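Local atomic coordinates of cytosolic phospholipase A2 delta (Homo sapiens, PDB entry 5IZ5), a protein that hydrolyses the sn-2 ester bond of glycerophospholipids in a calcium-dependent manner, releasing a fatty acid, preferentially linoleic acid, and a lysophospholipid. Residues Ala799-Gln802 with Ala803-Thr806; Arg317-Gln320 with Glu321-Pro325. The protein carries 3 engineered substitutions. All coordinates share one frame; numbering follows the deposited sequence.

Contact 1: residues Ala799-Gln802 with Ala803-Thr806; sequences AILQ and ALRT
The last helix of the catalytic domain, 797-810, shows a side-chain ridge where Ile-800 and Leu-804, one turn apart, lie alongside each other and point the same way. Ile-800 touches with its CG2 branch, which meets CD1 of Leu-804 at 4.0 Å. The chi1 of -62° sets that methyl anti to the backbone N, turned along the helix toward the leucine. Leu-801 comes to Leu-804 CD1 as well, more loosely, its CD2 at 4.4 Å. Beneath them run regular alpha-helical bonds, such as Leu-804 N to Ile-800 O at 2.8 Å, with an N-H...O angle of 161°.

In this alpha/beta hydrolase-type domain the ridge is an inner face of the helix, packed against the central mixed sheet. Ile-800 and Ala-803 both touch Leu-732 of strand 730-734, while Leu-804 reaches Leu-672 of strand 672-676 and Leu-309 of helix 292-313.

One turn beyond Gln-802, Thr-806 grips that residue's carbonyl oxygen twice. Its backbone N donates to Gln-802 O at 3.0 Å, and its hydroxyl OG1 donates to the same oxygen at 3.0 Å. The two donors come in from opposite faces of the carbonyl plane, the hydroxyl the more steeply, tilted 35° from it. This second bond helps fix the rotation of the threonine side chain.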
# COMPACT_ATOMS: atom_id res chain seq x y z
N ALA B 799 -36.01 1.92 -5.87
CA ALA B 799 -34.95 2.86 -6.27
C ALA B 799 -33.77 2.14 -6.93
O ALA B 799 -33.19 2.64 -7.90
CB ALA B 799 -34.47 3.66 -5.07
N ILE B 800 -33.42 0.96 -6.42
CA ILE B 800 -32.30 0.18 -6.97
C ILE B 800 -32.63 -0.30 -8.38
O ILE B 800 -31.80 -0.16 -9.29
CB ILE B 800 -31.95 -1.04 -6.08
CG1 ILE B 800 -31.49 -0.57 -4.70
CG2 ILE B 800 -30.83 -1.86 -6.71
CD1 ILE B 800 -31.47 -1.67 -3.65
N LEU B 801 -33.83 -0.84 -8.56
CA LEU B 801 -34.27 -1.31 -9.87
C LEU B 801 -34.33 -0.17 -10.88
O LEU B 801 -33.92 -0.32 -12.02
CB LEU B 801 -35.63 -2.02 -9.78
CG LEU B 801 -35.67 -3.31 -8.95
CD1 LEU B 801 -37.10 -3.76 -8.72
CD2 LEU B 801 -34.87 -4.42 -9.61
N GLN B 802 -34.85 0.98 -10.44
CA GLN B 802 -34.86 2.19 -11.27
C GLN B 802 -33.46 2.61 -11.70
O GLN B 802 -33.25 2.94 -12.86
CB GLN B 802 -35.56 3.33 -10.54
CG GLN B 802 -35.82 4.55 -11.41
CD GLN B 802 -35.99 5.82 -10.60
OE1 GLN B 802 -36.74 5.84 -9.63
NE2 GLN B 802 -35.30 6.90 -11.00
N ALA B 803 -32.52 2.60 -10.77
CA ALA B 803 -31.13 2.97 -11.08
C ALA B 803 -30.52 1.96 -12.03
O ALA B 803 -29.81 2.34 -12.97
CB ALA B 803 -30.30 3.06 -9.81
N LEU B 804 -30.81 0.68 -11.82
CA LEU B 804 -30.36 -0.36 -12.73
C LEU B 804 -30.90 -0.14 -14.15
O LEU B 804 -30.15 -0.30 -15.11
CB LEU B 804 -30.76 -1.75 -12.22
CG LEU B 804 -29.92 -2.27 -11.05
CD1 LEU B 804 -30.60 -3.46 -10.39
CD2 LEU B 804 -28.51 -2.64 -11.50
N ARG B 805 -32.17 0.25 -14.26
CA ARG B 805 -32.76 0.56 -15.57
C ARG B 805 -32.06 1.73 -16.23
O ARG B 805 -31.75 1.68 -17.42
CB ARG B 805 -34.26 0.86 -15.46
CG ARG B 805 -35.11 -0.37 -15.21
CD ARG B 805 -36.59 -0.07 -15.31
NE ARG B 805 -37.38 -1.27 -15.03
CZ ARG B 805 -37.55 -2.28 -15.88
NH1 ARG B 805 -37.01 -2.26 -17.10
NH2 ARG B 805 -38.28 -3.33 -15.51
N THR B 806 -31.81 2.79 -15.46
CA THR B 806 -31.10 3.95 -15.98
C THR B 806 -29.67 3.59 -16.38
O THR B 806 -29.20 4.00 -17.45
CB THR B 806 -31.04 5.08 -14.94
OG1 THR B 806 -32.35 5.32 -14.41
CG2 THR B 806 -30.50 6.36 -15.56

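Contact 2: residues Arg317-Gln320 with Glu321-Pro325; sequences RDLQ and EDEVP
Leu-319 and Glu-323 pack where the loop between helix 292-313 and strand 327-331 folds back on itself: Leu-319 CD2 rests on the aliphatic CG of the glutamate at 3.6 Å, the two side chains crossing at a slant. Nearer the backbone, Leu-319 CB lies 4.2 Å from Val-324 CG2. The fold-back is a type I beta-turn spanning 320-323, closed by Glu-323 N donating to Gln-320 O at 2.9 Å. That bond is somewhat bent, at 149°, and the donor stands above the carbonyl plane. A second, weak bond from Val-324 N to Glu-321 O continues the turn by one residue.

The Gln-320 side chain doubles back over the turn, with CG held between its own backbone N and carbonyl carbon (chi1 51°). It runs beside Glu-323 in the same direction, its amide plane 72° from the carboxylate. The approach of Gln-320 CD to Glu-323 CB, 3.0 Å, is too short for comfortable packing, and the exact placing of this exposed amide is doubtful. Replacing Glu-323 with an alanine would probably open a gap beside Leu-319 CD2, since the CG it rests on would be gone.

The solvent side is looser. There Asp-322, itself exposed, meets Gln-320 without a bond between the side chains, OD2 coming 3.3 Å from CG and the carboxylate steeply inclined to the amide.

Inward, Leu-319 and Glu-323 both touch Leu-808 of helix 797-810, and Val-324 O accepts a bond from Arg-811 just beyond that helix. Leu-319 also meets Leu-309, and Val-324 meets Val-305, both on helix 292-313, and from Pro-325 the chain runs on into strand 327-331.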
# COMPACT_ATOMS: atom_id res chain seq x y z
N ARG B 317 -35.69 -8.94 -23.86
CA ARG B 317 -34.68 -9.76 -24.51
C ARG B 317 -33.44 -10.01 -23.65
O ARG B 317 -33.35 -9.61 -22.48
CB ARG B 317 -34.30 -9.16 -25.87
CG ARG B 317 -34.19 -10.21 -26.97
CD ARG B 317 -34.80 -9.76 -28.28
NE ARG B 317 -33.84 -9.13 -29.20
CZ ARG B 317 -34.16 -8.27 -30.18
NH1 ARG B 317 -35.42 -7.87 -30.37
NH2 ARG B 317 -33.20 -7.78 -30.96
N ASP B 318 -32.50 -10.74 -24.25
CA ASP B 318 -31.22 -11.02 -23.62
C ASP B 318 -30.26 -9.88 -23.85
O ASP B 318 -30.20 -9.31 -24.95
CB ASP B 318 -30.65 -12.32 -24.18
CG ASP B 318 -31.49 -13.51 -23.84
OD1 ASP B 318 -31.63 -14.40 -24.70
OD2 ASP B 318 -32.03 -13.56 -22.70
N LEU B 319 -29.50 -9.56 -22.82
CA LEU B 319 -28.54 -8.48 -22.88
C LEU B 319 -27.28 -8.85 -23.64
O LEU B 319 -26.70 -9.91 -23.44
CB LEU B 319 -28.15 -8.00 -21.48
CG LEU B 319 -29.27 -7.26 -20.75
CD1 LEU B 319 -28.88 -7.04 -19.30
CD2 LEU B 319 -29.58 -5.93 -21.43
N GLN B 320 -26.89 -7.94 -24.53
CA GLN B 320 -25.61 -7.95 -25.18
C GLN B 320 -24.51 -7.62 -24.16
O GLN B 320 -24.74 -6.88 -23.20
CB GLN B 320 -25.63 -6.94 -26.36
CG GLN B 320 -26.11 -5.48 -26.10
CD GLN B 320 -27.57 -5.30 -25.66
OE1 GLN B 320 -28.16 -6.18 -25.03
NE2 GLN B 320 -28.15 -4.12 -25.94
N GLU B 321 -23.33 -8.20 -24.35
CA GLU B 321 -22.20 -8.02 -23.42
C GLU B 321 -21.90 -6.54 -23.15
O GLU B 321 -21.69 -6.13 -22.01
CB GLU B 321 -20.93 -8.70 -23.96
CG GLU B 321 -20.26 -9.63 -22.93
CD GLU B 321 -18.78 -9.37 -22.72
OE1 GLU B 321 -18.02 -10.32 -22.38
OE2 GLU B 321 -18.36 -8.21 -22.86
N ASP B 322 -21.87 -5.76 -24.23
CA ASP B 322 -21.64 -4.32 -24.18
C ASP B 322 -22.75 -3.51 -23.52
O ASP B 322 -22.56 -2.33 -23.24
CB ASP B 322 -21.44 -3.78 -25.60
CG ASP B 322 -22.62 -4.07 -26.51
OD1 ASP B 322 -22.54 -5.03 -27.30
OD2 ASP B 322 -23.65 -3.35 -26.41
N GLU B 323 -23.91 -4.13 -23.30
CA GLU B 323 -25.02 -3.43 -22.65
C GLU B 323 -25.08 -3.69 -21.15
O GLU B 323 -25.79 -2.99 -20.45
CB GLU B 323 -26.33 -3.82 -23.32
CG GLU B 323 -27.61 -3.19 -22.78
CD GLU B 323 -27.55 -1.68 -22.68
OE1 GLU B 323 -27.52 -1.04 -23.75
OE2 GLU B 323 -27.53 -1.13 -21.56
N VAL B 324 -24.32 -4.67 -20.65
CA VAL B 324 -24.39 -5.05 -19.24
C VAL B 324 -23.74 -3.95 -18.40
O VAL B 324 -22.55 -3.68 -18.54
CB VAL B 324 -23.68 -6.40 -18.95
CG1 VAL B 324 -23.82 -6.78 -17.48
CG2 VAL B 324 -24.27 -7.50 -19.82
N PRO B 325 -24.53 -3.30 -17.52
CA PRO B 325 -23.96 -2.25 -16.69
C PRO B 325 -23.04 -2.81 -15.60
O PRO B 325 -23.29 -3.90 -15.08
CB PRO B 325 -25.19 -1.59 -16.07
CG PRO B 325 -26.17 -2.70 -15.96
CD PRO B 325 -25.96 -3.52 -17.21

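Overall arrangement
Along the chain contact 2 comes first, in the loop joining helix 292-313 to strand 327-331, and contact 1 follows much later, within the final helix 797-810. In space their centres are 15 Å apart and their nearest atoms about 5 Å, without touching. Both lie in the catalytic domain and are linked by helix 797-810, which carries contact 1 and packs against contact 2, and by helix 292-313, whose Leu-309 touches both. The strand entered from contact 2 runs parallel to strand 672-676, against which contact 1 packs. Helix 797-810 thus brings the end of the chain against an early loop of the catalytic domain, beside the mixed sheet and away from the nucleophile Ser-365.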